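Major extracellular endoglucanase (PDB 4TUF) hydrolyses internal beta-1,4-glucosidic linkages in cellulose, lichenin and cereal beta-glucans, through the family 5 TIM-barrel catalytic domain present in this chain. Local coordinates at residues G277-K282 with G309-W314. Sequence-based numbering, arbitrary orientation. Where two conformers were deposited one is given.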
loop_
_atom_site.group_PDB
_atom_site.type_symbol
_atom_site.label_atom_id
_atom_site.label_comp_id
_atom_site.label_asym_id
_atom_site.label_seq_id
_atom_site.Cartn_x
_atom_site.Cartn_y
_atom_site.Cartn_z
ATOM N N GLY A 277 2.009 -4.333 -1.430
ATOM C CA GLY A 277 1.491 -3.098 -0.872
ATOM C C GLY A 277 0.510 -3.347 0.258
ATOM O O GLY A 277 0.459 -2.594 1.228
ATOM N N GLU A 278 -0.283 -4.404 0.125
ATOM C CA GLU A 278 -1.200 -4.828 1.178
ATOM C C GLU A 278 -1.296 -6.346 1.225
ATOM O O GLU A 278 -1.520 -6.998 0.204
ATOM C CB GLU A 278 -2.600 -4.242 0.966
ATOM C CG GLU A 278 -2.712 -2.739 1.152
ATOM C CD GLU A 278 -4.123 -2.242 0.924
ATOM O OE1 GLU A 278 -5.045 -3.081 0.943
ATOM O OE2 GLU A 278 -4.318 -1.021 0.724
ATOM N N PHE A 279 -1.120 -6.901 2.416
ATOM C CA PHE A 279 -1.437 -8.299 2.668
ATOM C C PHE A 279 -1.761 -8.460 4.152
ATOM O O PHE A 279 -1.264 -7.699 4.991
ATOM C CB PHE A 279 -0.285 -9.213 2.250
ATOM C CG PHE A 279 0.930 -9.100 3.123
ATOM C CD1 PHE A 279 1.839 -8.069 2.942
ATOM C CD2 PHE A 279 1.171 -10.033 4.120
ATOM C CE1 PHE A 279 2.960 -7.967 3.745
ATOM C CE2 PHE A 279 2.292 -9.938 4.925
ATOM C CZ PHE A 279 3.187 -8.906 4.739
ATOM N N GLY A 280 -2.607 -9.428 4.481
ATOM C CA GLY A 280 -3.042 -9.574 5.857
ATOM C C GLY A 280 -4.382 -10.254 6.015
ATOM O O GLY A 280 -4.986 -10.709 5.039
ATOM N N GLY A 281 -4.845 -10.319 7.259
ATOM C CA GLY A 281 -6.038 -11.071 7.603
ATOM C C GLY A 281 -6.105 -11.348 9.092
ATOM O O GLY A 281 -5.188 -11.002 9.835
ATOM N N LYS A 282 -7.177 -11.996 9.529
ATOM C CA LYS A 282 -7.466 -12.084 10.949
ATOM C C LYS A 282 -6.521 -13.017 11.704
ATOM O O LYS A 282 -6.416 -12.926 12.930
ATOM C CB LYS A 282 -8.923 -12.499 11.156
ATOM C CG LYS A 282 -9.900 -11.408 10.740
ATOM C CD LYS A 282 -11.310 -11.650 11.255
ATOM C CE LYS A 282 -12.174 -10.410 11.076
ATOM N NZ LYS A 282 -13.604 -10.674 11.389
ATOM N N GLY A 309 7.521 -5.447 2.610
ATOM C CA GLY A 309 6.163 -5.205 2.173
ATOM C C GLY A 309 5.419 -4.416 3.227
ATOM O O GLY A 309 6.008 -3.999 4.226
ATOM N N PHE A 310 4.126 -4.207 3.008
ATOM C CA PHE A 310 3.323 -3.411 3.923
ATOM C C PHE A 310 2.117 -4.197 4.412
ATOM O O PHE A 310 1.162 -4.414 3.662
ATOM C CB PHE A 310 2.873 -2.119 3.245
ATOM C CG PHE A 310 4.005 -1.193 2.893
ATOM C CD1 PHE A 310 4.665 -1.311 1.684
ATOM C CD2 PHE A 310 4.415 -0.207 3.781
ATOM C CE1 PHE A 310 5.710 -0.462 1.366
ATOM C CE2 PHE A 310 5.460 0.641 3.468
ATOM C CZ PHE A 310 6.106 0.514 2.260
ATOM N N TYR A 311 2.166 -4.622 5.672
ATOM C CA TYR A 311 1.059 -5.355 6.276
ATOM C C TYR A 311 -0.225 -4.529 6.352
ATOM O O TYR A 311 -0.182 -3.311 6.512
ATOM C CB TYR A 311 1.442 -5.827 7.680
ATOM C CG TYR A 311 0.532 -6.908 8.206
ATOM C CD1 TYR A 311 0.642 -8.215 7.746
ATOM C CD2 TYR A 311 -0.450 -6.625 9.147
ATOM C CE1 TYR A 311 -0.193 -9.212 8.214
ATOM C CE2 TYR A 311 -1.291 -7.619 9.620
ATOM C CZ TYR A 311 -1.155 -8.910 9.150
ATOM O OH TYR A 311 -1.984 -9.904 9.616
ATOM N N TRP A 312 -1.367 -5.194 6.222
ATOM C CA TRP A 312 -2.677 -4.570 6.364
ATOM C C TRP A 312 -3.393 -5.138 7.590
ATOM O O TRP A 312 -3.818 -6.296 7.550
ATOM C CB TRP A 312 -3.506 -4.821 5.099
ATOM C CG TRP A 312 -4.817 -4.102 5.029
ATOM C CD1 TRP A 312 -5.027 -2.779 5.241
ATOM C CD2 TRP A 312 -6.093 -4.660 4.677
ATOM N NE1 TRP A 312 -6.357 -2.473 5.069
ATOM C CE2 TRP A 312 -7.032 -3.611 4.719
ATOM C CE3 TRP A 312 -6.535 -5.944 4.351
ATOM C CZ2 TRP A 312 -8.386 -3.805 4.439
ATOM C CZ3 TRP A 312 -7.879 -6.130 4.061
ATOM C CH2 TRP A 312 -8.787 -5.071 4.115
ATOM N N SER A 313 -3.547 -4.361 8.664
ATOM C CA SER A 313 -3.084 -2.980 8.771
ATOM C C SER A 313 -2.648 -2.682 10.198
ATOM O O SER A 313 -2.653 -3.563 11.054
ATOM C CB SER A 313 -4.189 -2.007 8.378
ATOM O OG SER A 313 -5.291 -2.147 9.257
ATOM N N TRP A 314 -2.294 -1.432 10.462
ATOM C CA TRP A 314 -2.030 -1.002 11.828
ATOM C C TRP A 314 -3.330 -0.977 12.624
ATOM O O TRP A 314 -3.448 -1.621 13.662
ATOM C CB TRP A 314 -1.373 0.379 11.850
ATOM C CG TRP A 314 -1.125 0.909 13.232
ATOM C CD1 TRP A 314 -1.744 1.969 13.832
ATOM C CD2 TRP A 314 -0.189 0.397 14.187
ATOM N NE1 TRP A 314 -1.250 2.150 15.102
ATOM C CE2 TRP A 314 -0.294 1.198 15.345
ATOM C CE3 TRP A 314 0.727 -0.663 14.178
ATOM C CZ2 TRP A 314 0.481 0.971 16.482
ATOM C CZ3 TRP A 314 1.497 -0.886 15.308
ATOM C CH2 TRP A 314 1.366 -0.074 16.445
#
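With CG of Phe279 set between its backbone N and carbonyl carbon (chi1 70°), and CG of Tyr311 anti to its backbone N (chi1 -163°), the two rings meet in a T-shaped stack. Tyr311 turns its edge to the Phe279 face, with planes at 88° and CD1 of Tyr311 3.7 Å from CE2 of Phe279. Flat aromatic rings suit this buried site, where Leu340 of helix 334-344 touches both; the tyrosine adds a hydroxyl, which hydrogen-bonds Gln294. The carbonyl O of Phe279 lies over one face of the Tyr311 ring and accepts a hydrogen bond from Trp312 N at 2.8 Å. Gly280 suits its place because its backbone adopts a shape open in practice to glycine alone. These strands, 276-280 and 309-311, are parallel neighbours in the barrel, joined by helix 288-303 in a beta-alpha-beta crossover. Glu278, probably the nucleophile, extends its carboxylate so that, in the Trp312 conformer given, OE1 lies loosely over the rim of one indole face. Arg58 forms a salt bridge with OE2 and Tyr238 hydrogen-bonds OE1, fixing the carboxylate near Glu157, the probable proton donor. The contact thus passes from an aromatic pair to a polar catalytic centre consistent with retaining hydrolysis, as in family 5 enzymes.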